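Local atomic coordinates of serpin B3 (Homo sapiens, PDB entry 4ZK3), a protein that probably inhibits proteases through the cleavable reactive-centre loop of the serpin family, and is the source of the psoriasis-associated Pso p27 complex. Residues A[81-86]-A[123-128]; A[36-41]-A[347-352]; A[196-201]-A[212-217]; A[90-95]-A[373-378]. All blocks are in the same frame, centred on the assembly; numbering follows the deposited sequence. Where two conformers were deposited one is given.

Interaction 1. Residues A[81-86]-A[123-128]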
loop_
_atom_site.group_PDB
_atom_site.type_symbol
_atom_site.label_atom_id
_atom_site.label_comp_id
_atom_site.label_asym_id
_atom_site.label_seq_id
_atom_site.Cartn_x
_atom_site.Cartn_y
_atom_site.Cartn_z
ATOM N N VAL A 81 -16.983 -10.226 5.725
ATOM C CA VAL A 81 -15.715 -9.770 5.153
ATOM C C VAL A 81 -14.949 -8.949 6.203
ATOM O O VAL A 81 -13.727 -9.079 6.353
ATOM C CB VAL A 81 -15.903 -8.878 3.915
ATOM C CG1 VAL A 81 -14.533 -8.541 3.310
ATOM C CG2 VAL A 81 -16.792 -9.558 2.887
ATOM N N HIS A 82 -15.687 -8.112 6.932
ATOM C CA HIS A 82 -15.107 -7.299 7.994
ATOM C C HIS A 82 -14.441 -8.156 9.108
ATOM O O HIS A 82 -13.424 -7.754 9.673
ATOM C CB HIS A 82 -16.174 -6.319 8.544
ATOM C CG HIS A 82 -16.557 -5.234 7.569
ATOM N ND1 HIS A 82 -17.843 -5.054 7.092
ATOM C CD2 HIS A 82 -15.809 -4.274 6.980
ATOM C CE1 HIS A 82 -17.869 -4.018 6.274
ATOM N NE2 HIS A 82 -16.643 -3.529 6.186
ATOM N N HIS A 83 -15.012 -9.320 9.411
ATOM C CA HIS A 83 -14.442 -10.294 10.345
ATOM C C HIS A 83 -13.135 -10.825 9.791
ATOM O O HIS A 83 -12.168 -11.047 10.505
ATOM C CB HIS A 83 -15.368 -11.527 10.503
ATOM C CG HIS A 83 -16.599 -11.293 11.328
ATOM N ND1 HIS A 83 -16.701 -11.711 12.642
ATOM C CD2 HIS A 83 -17.798 -10.732 11.019
ATOM C CE1 HIS A 83 -17.897 -11.386 13.113
ATOM N NE2 HIS A 83 -18.581 -10.792 12.149
ATOM N N GLN A 84 -13.133 -11.113 8.507
ATOM C CA GLN A 84 -11.939 -11.660 7.867
ATOM C C GLN A 84 -10.825 -10.604 7.849
ATOM O O GLN A 84 -9.651 -10.892 8.133
ATOM C CB GLN A 84 -12.278 -12.206 6.471
ATOM C CG GLN A 84 -13.300 -13.341 6.548
ATOM C CD GLN A 84 -13.457 -14.085 5.256
ATOM O OE1 GLN A 84 -14.570 -14.326 4.797
ATOM N NE2 GLN A 84 -12.336 -14.436 4.647
ATOM N N PHE A 85 -11.226 -9.358 7.613
ATOM C CA PHE A 85 -10.279 -8.271 7.666
ATOM C C PHE A 85 -9.761 -8.052 9.093
ATOM O O PHE A 85 -8.582 -7.773 9.283
ATOM C CB PHE A 85 -10.882 -6.986 7.079
ATOM C CG PHE A 85 -9.848 -6.079 6.514
ATOM C CD1 PHE A 85 -9.249 -5.157 7.303
ATOM C CD2 PHE A 85 -9.407 -6.240 5.216
ATOM C CE1 PHE A 85 -8.249 -4.355 6.797
ATOM C CE2 PHE A 85 -8.405 -5.442 4.685
ATOM C CZ PHE A 85 -7.828 -4.497 5.470
ATOM N N GLN A 86 -10.618 -8.221 10.104
ATOM C CA GLN A 86 -10.171 -8.108 11.467
ATOM C C GLN A 86 -9.077 -9.125 11.793
ATOM O O GLN A 86 -8.093 -8.791 12.492
ATOM C CB GLN A 86 -11.345 -8.270 12.407
ATOM C CG GLN A 86 -10.997 -8.343 13.861
ATOM C CD GLN A 86 -12.139 -8.973 14.660
ATOM O OE1 GLN A 86 -13.339 -8.900 14.281
ATOM N NE2 GLN A 86 -11.777 -9.628 15.748
ATOM N N ILE A 123 -16.295 -0.115 14.167
ATOM C CA ILE A 123 -14.925 0.176 13.714
ATOM C C ILE A 123 -13.915 -0.226 14.782
ATOM O O ILE A 123 -12.864 -0.761 14.464
ATOM C CB ILE A 123 -14.729 1.631 13.249
ATOM C CG1 ILE A 123 -15.001 2.655 14.329
ATOM C CG2 ILE A 123 -15.504 1.871 11.986
ATOM C CD1 ILE A 123 -14.906 4.034 13.717
ATOM N N LYS A 124 -14.271 -0.028 16.062
ATOM C CA LYS A 124 -13.427 -0.495 17.140
ATOM C C LYS A 124 -13.166 -1.997 17.041
ATOM O O LYS A 124 -12.015 -2.458 17.124
ATOM C CB LYS A 124 -13.971 -0.083 18.517
ATOM C CG LYS A 124 -13.940 1.444 18.794
ATOM C CD LYS A 124 -14.599 1.845 20.130
ATOM C CE LYS A 124 -14.799 3.319 20.225
ATOM N NZ LYS A 124 -15.433 3.701 21.503
ATOM N N LYS A 125 -14.220 -2.743 16.807
ATOM C CA LYS A 125 -14.147 -4.183 16.767
ATOM C C LYS A 125 -13.503 -4.789 15.499
ATOM O O LYS A 125 -12.685 -5.674 15.620
ATOM C CB LYS A 125 -15.544 -4.754 16.878
ATOM C CG LYS A 125 -15.591 -6.274 16.787
ATOM C CD LYS A 125 -16.984 -6.724 16.357
ATOM C CE LYS A 125 -17.179 -8.224 16.481
ATOM N NZ LYS A 125 -18.637 -8.488 16.360
ATOM N N PHE A 126 -13.930 -4.385 14.308
ATOM C CA PHE A 126 -13.342 -4.974 13.070
ATOM C C PHE A 126 -11.988 -4.380 12.624
ATOM O O PHE A 126 -11.167 -5.104 12.021
ATOM C CB PHE A 126 -14.320 -4.917 11.907
ATOM C CG PHE A 126 -15.593 -5.647 12.184
ATOM C CD1 PHE A 126 -15.600 -7.031 12.264
ATOM C CD2 PHE A 126 -16.771 -4.941 12.440
ATOM C CE1 PHE A 126 -16.773 -7.701 12.569
ATOM C CE2 PHE A 126 -17.941 -5.609 12.750
ATOM C CZ PHE A 126 -17.942 -6.992 12.812
ATOM N N TYR A 127 -11.774 -3.098 12.930
ATOM C CA TYR A 127 -10.615 -2.348 12.420
ATOM C C TYR A 127 -9.735 -1.854 13.541
ATOM O O TYR A 127 -8.757 -1.179 13.299
ATOM C CB TYR A 127 -11.101 -1.155 11.578
ATOM C CG TYR A 127 -11.670 -1.626 10.302
ATOM C CD1 TYR A 127 -10.849 -1.903 9.212
ATOM C CD2 TYR A 127 -13.013 -1.931 10.206
ATOM C CE1 TYR A 127 -11.382 -2.396 8.041
ATOM C CE2 TYR A 127 -13.542 -2.457 9.037
ATOM C CZ TYR A 127 -12.744 -2.668 7.972
ATOM O OH TYR A 127 -13.285 -3.202 6.826
ATOM N N GLN A 128 -10.070 -2.205 14.792
ATOM C CA GLN A 128 -9.240 -1.828 15.950
ATOM C C GLN A 128 -9.092 -0.311 15.998
ATOM O O GLN A 128 -8.105 0.223 16.470
ATOM C CB GLN A 128 -7.868 -2.507 15.900
ATOM C CG GLN A 128 -7.875 -4.001 15.594
ATOM C CD GLN A 128 -6.431 -4.644 15.493
ATOM O OE1 GLN A 128 -5.430 -4.024 15.058
ATOM N NE2 GLN A 128 -6.350 -5.912 15.884
#

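Interaction 2. Residues A[36-41]-A[347-352]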
loop_
_atom_site.group_PDB
_atom_site.type_symbol
_atom_site.label_atom_id
_atom_site.label_comp_id
_atom_site.label_asym_id
_atom_site.label_seq_id
_atom_site.Cartn_x
_atom_site.Cartn_y
_atom_site.Cartn_z
ATOM N N SER A 36 -8.077 -0.843 4.065
ATOM C CA SER A 36 -8.469 -0.658 5.468
ATOM C C SER A 36 -9.262 0.653 5.686
ATOM O O SER A 36 -10.272 0.657 6.382
ATOM C CB SER A 36 -7.219 -0.766 6.347
ATOM O OG SER A 36 -7.499 -0.537 7.702
ATOM N N ALA A 37 -8.819 1.755 5.130
ATOM C CA ALA A 37 -9.509 2.984 5.274
ATOM C C ALA A 37 -10.888 2.948 4.640
ATOM O O ALA A 37 -11.847 3.448 5.214
ATOM C CB ALA A 37 -8.678 4.136 4.659
ATOM N N LEU A 38 -10.992 2.375 3.462
ATOM C CA LEU A 38 -12.296 2.316 2.776
ATOM C C LEU A 38 -13.246 1.306 3.440
ATOM O O LEU A 38 -14.440 1.457 3.363
ATOM C CB LEU A 38 -12.080 2.035 1.290
ATOM C CG LEU A 38 -11.329 3.154 0.580
ATOM C CD1 LEU A 38 -11.156 2.822 -0.884
ATOM C CD2 LEU A 38 -12.016 4.500 0.804
ATOM N N GLY A 39 -12.683 0.296 4.099
ATOM C CA GLY A 39 -13.421 -0.682 4.855
ATOM C C GLY A 39 -14.128 0.002 6.002
ATOM O O GLY A 39 -15.281 -0.296 6.295
ATOM N N MET A 40 -13.417 0.907 6.687
ATOM C CA MET A 40 -14.036 1.702 7.738
ATOM C C MET A 40 -15.159 2.610 7.237
ATOM O O MET A 40 -16.182 2.789 7.950
ATOM C CB MET A 40 -12.999 2.552 8.449
ATOM C CG MET A 40 -12.015 1.799 9.327
ATOM S SD MET A 40 -11.014 2.961 10.322
ATOM C CE MET A 40 -9.883 3.543 9.070
ATOM N N VAL A 41 -15.012 3.137 6.027
ATOM C CA VAL A 41 -16.113 3.879 5.366
ATOM C C VAL A 41 -17.322 2.958 5.051
ATOM O O VAL A 41 -18.463 3.272 5.362
ATOM C CB VAL A 41 -15.644 4.508 4.064
ATOM C CG1 VAL A 41 -16.830 5.189 3.362
ATOM C CG2 VAL A 41 -14.480 5.496 4.273
ATOM N N THR A 347 -3.261 6.427 4.678
ATOM C CA THR A 347 -4.420 6.861 3.934
ATOM C C THR A 347 -5.348 7.654 4.828
ATOM O O THR A 347 -5.647 7.243 5.943
ATOM C CB THR A 347 -5.171 5.616 3.389
ATOM O OG1 THR A 347 -4.259 4.742 2.687
ATOM C CG2 THR A 347 -6.323 6.018 2.529
ATOM N N ALA A 348 -5.806 8.800 4.319
ATOM C CA ALA A 348 -6.770 9.650 5.008
ATOM C C ALA A 348 -8.040 9.777 4.180
ATOM O O ALA A 348 -7.979 10.033 2.991
ATOM C CB ALA A 348 -6.163 11.048 5.249
ATOM N N VAL A 349 -9.182 9.624 4.821
ATOM C CA VAL A 349 -10.474 9.849 4.215
ATOM C C VAL A 349 -11.145 10.979 5.013
ATOM O O VAL A 349 -11.276 10.874 6.267
ATOM C CB VAL A 349 -11.330 8.577 4.347
ATOM C CG1 VAL A 349 -12.811 8.821 3.913
ATOM C CG2 VAL A 349 -10.648 7.404 3.585
ATOM N N VAL A 350 -11.519 12.052 4.300
ATOM C CA VAL A 350 -12.065 13.292 4.891
ATOM C C VAL A 350 -13.522 13.477 4.508
ATOM O O VAL A 350 -13.874 13.329 3.351
ATOM C CB VAL A 350 -11.322 14.524 4.369
ATOM C CG1 VAL A 350 -11.834 15.803 5.030
ATOM C CG2 VAL A 350 -9.845 14.393 4.609
ATOM N N GLY A 351 -14.369 13.733 5.489
ATOM C CA GLY A 351 -15.804 13.872 5.272
ATOM C C GLY A 351 -16.410 15.050 6.020
ATOM O O GLY A 351 -15.832 15.559 6.990
ATOM N N PHE A 352 -17.607 15.446 5.583
ATOM C CA PHE A 352 -18.282 16.639 6.074
ATOM C C PHE A 352 -19.787 16.502 5.891
ATOM O O PHE A 352 -20.240 15.795 5.012
ATOM C CB PHE A 352 -17.756 17.904 5.374
ATOM C CG PHE A 352 -18.195 18.035 3.958
ATOM C CD1 PHE A 352 -17.781 17.122 2.994
ATOM C CD2 PHE A 352 -19.045 19.084 3.571
ATOM C CE1 PHE A 352 -18.196 17.237 1.685
ATOM C CE2 PHE A 352 -19.453 19.208 2.242
ATOM C CZ PHE A 352 -19.028 18.280 1.306
#

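Interaction 3. Residues A[196-201]-A[212-217]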
loop_
_atom_site.group_PDB
_atom_site.type_symbol
_atom_site.label_atom_id
_atom_site.label_comp_id
_atom_site.label_asym_id
_atom_site.label_seq_id
_atom_site.Cartn_x
_atom_site.Cartn_y
_atom_site.Cartn_z
ATOM N N LYS A 196 28.749 -0.725 -5.350
ATOM C CA LYS A 196 29.559 0.019 -6.321
ATOM C C LYS A 196 28.685 0.977 -7.095
ATOM O O LYS A 196 27.525 0.665 -7.317
ATOM C CB LYS A 196 30.110 -0.943 -7.360
ATOM C CG LYS A 196 31.476 -1.562 -7.080
ATOM C CD LYS A 196 31.791 -2.692 -8.084
ATOM C CE LYS A 196 31.558 -2.357 -9.556
ATOM N NZ LYS A 196 32.630 -1.476 -10.110
ATOM N N GLU A 197 29.219 2.121 -7.551
ATOM C CA GLU A 197 28.461 3.000 -8.453
ATOM C C GLU A 197 28.307 2.318 -9.801
ATOM O O GLU A 197 29.275 1.815 -10.323
ATOM C CB GLU A 197 29.171 4.324 -8.659
ATOM C CG GLU A 197 28.291 5.360 -9.309
ATOM C CD GLU A 197 29.073 6.564 -9.815
ATOM O OE1 GLU A 197 30.261 6.432 -10.203
ATOM O OE2 GLU A 197 28.492 7.667 -9.837
ATOM N N GLU A 198 27.101 2.283 -10.365
ATOM C CA GLU A 198 26.910 1.739 -11.708
ATOM C C GLU A 198 25.883 2.560 -12.364
ATOM O O GLU A 198 25.279 3.460 -11.758
ATOM C CB GLU A 198 26.394 0.293 -11.729
ATOM C CG GLU A 198 27.199 -0.652 -10.886
ATOM C CD GLU A 198 26.752 -2.085 -11.062
ATOM O OE1 GLU A 198 25.696 -2.339 -11.710
ATOM O OE2 GLU A 198 27.476 -2.965 -10.569
ATOM N N LYS A 199 25.685 2.261 -13.636
ATOM C CA LYS A 199 24.640 2.912 -14.369
ATOM C C LYS A 199 23.322 2.186 -14.135
ATOM O O LYS A 199 23.306 1.001 -13.995
ATOM C CB LYS A 199 25.004 2.894 -15.845
ATOM C CG LYS A 199 26.350 3.555 -16.064
ATOM C CD LYS A 199 26.699 3.654 -17.532
ATOM C CE LYS A 199 28.151 4.101 -17.667
ATOM N NZ LYS A 199 28.364 4.599 -19.043
ATOM N N PHE A 200 22.246 2.941 -14.083
ATOM C CA PHE A 200 20.902 2.433 -14.128
ATOM C C PHE A 200 20.310 3.029 -15.356
ATOM O O PHE A 200 20.417 4.230 -15.535
ATOM C CB PHE A 200 20.056 2.919 -12.931
ATOM C CG PHE A 200 18.682 2.310 -12.871
ATOM C CD1 PHE A 200 17.642 2.897 -13.516
ATOM C CD2 PHE A 200 18.452 1.141 -12.157
ATOM C CE1 PHE A 200 16.377 2.370 -13.450
ATOM C CE2 PHE A 200 17.191 0.609 -12.077
ATOM C CZ PHE A 200 16.150 1.209 -12.737
ATOM N N TRP A 201 19.704 2.201 -16.215
ATOM C CA TRP A 201 19.159 2.664 -17.501
ATOM C C TRP A 201 17.634 2.744 -17.420
ATOM O O TRP A 201 16.976 1.720 -17.425
ATOM C CB TRP A 201 19.526 1.722 -18.682
ATOM C CG TRP A 201 21.013 1.515 -19.076
ATOM C CD1 TRP A 201 21.842 0.515 -18.638
ATOM C CD2 TRP A 201 21.776 2.243 -20.071
ATOM N NE1 TRP A 201 23.079 0.599 -19.262
ATOM C CE2 TRP A 201 23.065 1.658 -20.133
ATOM C CE3 TRP A 201 21.510 3.338 -20.885
ATOM C CZ2 TRP A 201 24.077 2.151 -20.968
ATOM C CZ3 TRP A 201 22.530 3.834 -21.721
ATOM C CH2 TRP A 201 23.789 3.237 -21.748
ATOM N N MET A 212 24.845 0.368 -6.509
ATOM C CA MET A 212 24.363 -1.001 -6.738
ATOM C C MET A 212 24.863 -1.981 -5.719
ATOM O O MET A 212 26.052 -2.207 -5.613
ATOM C CB MET A 212 24.743 -1.511 -8.152
ATOM C CG MET A 212 24.078 -2.867 -8.500
ATOM S SD MET A 212 22.284 -2.647 -8.725
ATOM C CE MET A 212 22.209 -1.812 -10.286
ATOM N N MET A 213 23.945 -2.621 -4.985
ATOM C CA MET A 213 24.351 -3.611 -4.004
ATOM C C MET A 213 24.443 -4.953 -4.715
ATOM O O MET A 213 23.736 -5.202 -5.696
ATOM C CB MET A 213 23.368 -3.712 -2.831
ATOM C CG MET A 213 22.875 -2.387 -2.271
ATOM S SD MET A 213 21.705 -2.633 -0.913
ATOM C CE MET A 213 20.352 -3.546 -1.679
ATOM N N ARG A 214 25.285 -5.824 -4.224
ATOM C CA ARG A 214 25.621 -7.052 -4.953
ATOM C C ARG A 214 25.865 -8.154 -3.953
ATOM O O ARG A 214 26.465 -7.913 -2.922
ATOM C CB ARG A 214 26.856 -6.859 -5.808
ATOM C CG ARG A 214 26.718 -5.681 -6.786
ATOM C CD ARG A 214 27.825 -5.492 -7.839
ATOM N NE ARG A 214 29.061 -4.991 -7.286
ATOM C CZ ARG A 214 30.014 -5.756 -6.761
ATOM N NH1 ARG A 214 29.848 -7.070 -6.677
ATOM N NH2 ARG A 214 31.138 -5.213 -6.295
ATOM N N GLN A 215 25.319 -9.337 -4.242
ATOM C CA GLN A 215 25.573 -10.525 -3.474
ATOM C C GLN A 215 25.239 -11.745 -4.336
ATOM O O GLN A 215 24.479 -11.636 -5.288
ATOM C CB GLN A 215 24.766 -10.553 -2.161
ATOM C CG GLN A 215 23.267 -10.831 -2.318
ATOM C CD GLN A 215 22.554 -10.981 -0.981
ATOM O OE1 GLN A 215 21.798 -10.104 -0.561
ATOM N NE2 GLN A 215 22.821 -12.069 -0.288
ATOM N N TYR A 216 25.865 -12.866 -3.979
ATOM C CA TYR A 216 25.776 -14.158 -4.673
ATOM C C TYR A 216 25.268 -15.077 -3.602
ATOM O O TYR A 216 25.903 -15.219 -2.567
ATOM C CB TYR A 216 27.158 -14.657 -5.163
ATOM C CG TYR A 216 27.122 -15.895 -6.077
ATOM C CD1 TYR A 216 26.928 -15.754 -7.450
ATOM C CD2 TYR A 216 27.301 -17.201 -5.567
ATOM C CE1 TYR A 216 26.889 -16.859 -8.289
ATOM C CE2 TYR A 216 27.264 -18.319 -6.404
ATOM C CZ TYR A 216 27.053 -18.140 -7.764
ATOM O OH TYR A 216 26.993 -19.209 -8.640
ATOM N N THR A 217 24.100 -15.656 -3.825
ATOM C CA THR A 217 23.449 -16.523 -2.824
ATOM C C THR A 217 22.270 -17.251 -3.476
ATOM O O THR A 217 21.916 -16.961 -4.618
ATOM C CB THR A 217 23.025 -15.712 -1.572
ATOM O OG1 THR A 217 22.008 -16.407 -0.844
ATOM C CG2 THR A 217 22.505 -14.382 -1.976
#

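Interaction 4. Residues A[90-95]-A[373-378]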
loop_
_atom_site.group_PDB
_atom_site.type_symbol
_atom_site.label_atom_id
_atom_site.label_comp_id
_atom_site.label_asym_id
_atom_site.label_seq_id
_atom_site.Cartn_x
_atom_site.Cartn_y
_atom_site.Cartn_z
ATOM N N THR A 90 -4.874 -8.281 12.846
ATOM C CA THR A 90 -4.186 -8.933 13.972
ATOM C C THR A 90 -2.806 -9.443 13.547
ATOM O O THR A 90 -1.824 -9.255 14.256
ATOM C CB THR A 90 -4.969 -10.166 14.495
ATOM O OG1 THR A 90 -6.359 -9.890 14.516
ATOM C CG2 THR A 90 -4.541 -10.535 15.916
ATOM N N GLU A 91 -2.755 -10.087 12.385
ATOM C CA GLU A 91 -1.515 -10.683 11.851
ATOM C C GLU A 91 -0.480 -9.650 11.469
ATOM O O GLU A 91 0.710 -9.851 11.550
ATOM C CB GLU A 91 -1.849 -11.481 10.611
ATOM C CG GLU A 91 -2.860 -12.592 10.839
ATOM C CD GLU A 91 -2.200 -13.883 11.228
ATOM O OE1 GLU A 91 -2.689 -14.935 10.758
ATOM O OE2 GLU A 91 -1.182 -13.832 11.971
ATOM N N PHE A 92 -0.965 -8.493 11.094
ATOM C CA PHE A 92 -0.117 -7.428 10.660
ATOM C C PHE A 92 0.404 -6.597 11.822
ATOM O O PHE A 92 0.813 -5.430 11.602
ATOM C CB PHE A 92 -0.912 -6.514 9.702
ATOM C CG PHE A 92 -1.387 -7.174 8.442
ATOM C CD1 PHE A 92 -0.917 -8.400 8.034
ATOM C CD2 PHE A 92 -2.303 -6.520 7.653
ATOM C CE1 PHE A 92 -1.361 -8.976 6.852
ATOM C CE2 PHE A 92 -2.780 -7.085 6.474
ATOM C CZ PHE A 92 -2.290 -8.312 6.054
ATOM N N ASN A 93 0.293 -7.072 13.067
ATOM C CA ASN A 93 0.883 -6.292 14.192
ATOM C C ASN A 93 1.753 -7.306 14.881
ATOM O O ASN A 93 1.239 -8.130 15.647
ATOM C CB ASN A 93 -0.130 -5.723 15.202
ATOM C CG ASN A 93 -0.822 -4.478 14.714
ATOM O OD1 ASN A 93 -1.993 -4.524 14.322
ATOM N ND2 ASN A 93 -0.128 -3.379 14.731
ATOM N N LYS A 94 3.030 -7.328 14.506
ATOM C CA LYS A 94 3.988 -8.271 15.062
ATOM C C LYS A 94 5.392 -7.706 14.907
ATOM O O LYS A 94 5.740 -7.106 13.866
ATOM C CB LYS A 94 3.860 -9.618 14.362
ATOM C CG LYS A 94 4.778 -10.671 14.972
ATOM C CD LYS A 94 4.620 -12.034 14.312
ATOM C CE LYS A 94 5.333 -13.090 15.138
ATOM N NZ LYS A 94 5.822 -14.160 14.213
ATOM N N SER A 95 6.170 -7.854 15.973
ATOM C CA SER A 95 7.560 -7.447 16.021
ATOM C C SER A 95 8.386 -8.603 16.546
ATOM O O SER A 95 7.946 -9.308 17.443
ATOM C CB SER A 95 7.767 -6.240 16.950
ATOM O OG SER A 95 7.492 -5.013 16.264
ATOM N N ILE A 373 6.153 -6.057 -1.247
ATOM C CA ILE A 373 6.423 -6.640 0.040
ATOM C C ILE A 373 5.178 -7.417 0.449
ATOM O O ILE A 373 4.087 -6.863 0.558
ATOM C CB ILE A 373 6.826 -5.597 1.087
ATOM C CG1 ILE A 373 8.169 -4.937 0.704
ATOM C CG2 ILE A 373 6.926 -6.233 2.480
ATOM C CD1 ILE A 373 8.447 -3.655 1.455
ATOM N N ARG A 374 5.379 -8.692 0.726
ATOM C CA ARG A 374 4.346 -9.647 1.019
ATOM C C ARG A 374 4.502 -10.238 2.413
ATOM O O ARG A 374 5.605 -10.631 2.803
ATOM C CB ARG A 374 4.448 -10.782 0.007
ATOM C CG ARG A 374 3.344 -11.844 0.115
ATOM C CD ARG A 374 3.536 -12.913 -0.993
ATOM N NE ARG A 374 4.739 -13.734 -0.743
ATOM C CZ ARG A 374 5.381 -14.475 -1.667
ATOM N NH1 ARG A 374 4.959 -14.553 -2.934
ATOM N NH2 ARG A 374 6.456 -15.177 -1.302
ATOM N N GLN A 375 3.376 -10.382 3.113
ATOM C CA GLN A 375 3.311 -11.171 4.374
ATOM C C GLN A 375 3.046 -12.633 3.972
ATOM O O GLN A 375 2.041 -12.962 3.322
ATOM C CB GLN A 375 2.357 -10.564 5.365
ATOM C CG GLN A 375 1.440 -11.503 6.111
ATOM C CD GLN A 375 1.823 -11.732 7.510
ATOM O OE1 GLN A 375 2.021 -10.797 8.275
ATOM N NE2 GLN A 375 1.881 -12.979 7.884
ATOM N N ASN A 376 4.002 -13.508 4.257
ATOM C CA ASN A 376 3.947 -14.838 3.586
ATOM C C ASN A 376 2.803 -15.803 4.053
ATOM O O ASN A 376 2.159 -16.431 3.241
ATOM C CB ASN A 376 5.315 -15.525 3.690
ATOM C CG ASN A 376 6.402 -14.809 2.893
ATOM O OD1 ASN A 376 6.183 -14.298 1.804
ATOM N ND2 ASN A 376 7.565 -14.834 3.407
ATOM N N LYS A 377 2.526 -15.840 5.344
ATOM C CA LYS A 377 1.490 -16.748 5.894
ATOM C C LYS A 377 0.099 -16.393 5.419
ATOM O O LYS A 377 -0.691 -17.268 5.112
ATOM C CB LYS A 377 1.541 -16.723 7.422
ATOM C CG LYS A 377 2.530 -17.768 7.941
ATOM C CD LYS A 377 3.551 -17.310 8.990
ATOM C CE LYS A 377 4.975 -17.657 8.536
ATOM N NZ LYS A 377 5.868 -17.782 9.707
ATOM N N THR A 378 -0.207 -15.094 5.366
ATOM C CA THR A 378 -1.502 -14.633 4.895
ATOM C C THR A 378 -1.535 -14.396 3.450
ATOM O O THR A 378 -2.584 -14.073 2.911
ATOM C CB THR A 378 -1.892 -13.329 5.563
ATOM O OG1 THR A 378 -0.975 -12.285 5.188
ATOM C CG2 THR A 378 -1.868 -13.509 7.070
#

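Interaction 1. Residues A[81-86]-A[123-128]
The phenyl ring of F126 overlaps the side chain of H82, whose CB stands over one ring face 4.0 Å from the F126 ring centroid, a CH-pi contact. This is helix-helix packing in the serpin fold. Segment 81-86 opens helix 81-91, segment 123-128 lies in the last part of helix 117-127 and just beyond, and their axes approach to 8.7 Å at 62°. H82, H83, F85, F126 and Y127 form an aromatic cluster in the angle between them. Beyond H82, the rim of F126 turns to H83: F126 CE1 sits over the centre of the imidazole, in an edge-to-face pair with planes 66° apart and centroids separated by 4.9 Å. The F126 chi1 of -59°, CG anti to the carbonyl carbon, sets the ring between H82 CB on one face and K125 CD on the other. Deeper, F85 CD1 touches Y127 CE1 at 3.6 Å, the two rings inclined obliquely. S36 and M40 of helix 31-42 also pack against Y127, which carries the cluster toward the protein interior. On the outer side, Q86 reaches out along an extended chain, its amide carbon CD 3.5 Å from K125 O. The contact buries F126 O, which has no polar partner in the model; it meets Q86 CB at 3.2 Å and accepts a CA-H...O contact from Q86 CA, also at 3.2 Å.

Interaction 2. Residues A[36-41]-A[347-352]
V349 and V41 face each other obliquely, one branch to one branch: V349 CG1 meets V41 CG2 at 3.7 Å. The other methyl of V349 serves two helix residues, CG2 lying 4.0 Å from A37 CB and 4.2 Å from L38 CD2. With CG1 anti to the backbone N (chi1 171°), V349 spreads its two branches over successive turns of the helix. A37 CB in turn fits between V349 and T347, meeting T347 CG2 at 3.7 Å. T347 thus gives its methyl to the helix, while its hydroxyl OG1 hydrogen-bonds with S33 OG and H330 ND1. Segment 36-41 of helix 31-42 packs against strand 347-351, the short axes 28° apart in direction and 8.7 Å at closest approach. Strand 340-351 pairs antiparallel with strands 174-185 and 325-336, as does the inserted reactive-centre loop of a cleaved, relaxed serpin. The contact is consistent with the shutter region, where helix B lies behind the central sheet A. No hydrogen bond links the two segments directly, and every touching residue is buried. The strand, probably the inserted reactive-centre loop, is therefore seated on this part of the helix by methyl-to-methyl fit alone, and the polar end of T347 is satisfied by neighbours on other elements.

Interaction 3. Residues A[196-201]-A[212-217]
M212 N donates to K196 O at 2.8 Å in a nearly straight bond (167°), and K196 N returns a longer one to M212 O at 3.1 Å. K196 and M212 thus form an antiparallel hydrogen-bonded pair, the single bridge between these segments, because the short strand axes splay apart at 111°. Strand 196-201 keeps its pairing with the earlier part of strand 206-224, through E198 with I210 and F200 with K208. On the face shared by K196 and M212, the E198 side chain lies crosswise to M212, E198 CD being 3.6 Å from M212 CB. R214 reaches back to both partners. Its NH2 comes to 3.2 Å from CD of K196, and its guanidinium plane lies nearly parallel to that of the E198 carboxylate, though R214 NE and E198 OE2 stay 4.2 Å apart, too far for a salt bridge but probably still attractive. The two strands make a beta hairpin, consistent with strands s4C and s3C of serpin sheet C.

Interaction 4. Residues A[90-95]-A[373-378]
The backbones come nearest where two elements end, with the closest CA atoms, those of E91 and T378, 8.0 Å apart. Helix 81-91 stops at E91 and F92 leaves the helical conformation, while strand 369-375 gives way to a turn at 376-378 that leads into strand 380-387. This hairpin turn probably belongs to serpin sheet B. The F92 ring presents its edge to it: F92 CD1 lies 3.8 Å from Q375 OE1, and the same edge faces the hydroxyl of T378, which is hydrogen-bonded to S380 OG. I103 and L382 also pack on F92, which is buried. Nearer the surface, E91 and T378 run alongside each other, pointing opposite ways, E91 CG 4.0 Å from T378 CG2. K94 and K377 each form a salt bridge with D240, so one carboxylate ties both segments together. At the strand end, R374 grips N376 of the turn side-on, its NE and NH2 both donating to N376 OD1, at 3.0 Å and 3.2 Å.

How the interactions relate
Interactions 1 and 2 share one layered region, their centres 14 Å apart: Y127 CG lies 3.6 Å from M40 CG, so helix 31-42 is sandwiched between the aromatic cluster and strand 340-351. Interaction 4 uses the other end of helix 81-91 and touches interaction 1 where Q128 meets N93 and T90; their centres are 16 Å apart. It does not touch interaction 2, the nearest atoms being about 8 Å apart. Interaction 3 is remote, on the far side of the chain's centre from interactions 1 and 2, and about 12 Å from interaction 4 at the nearest atoms. Interaction 2 closes the longest loop, with interactions 1 and 3 nested inside it.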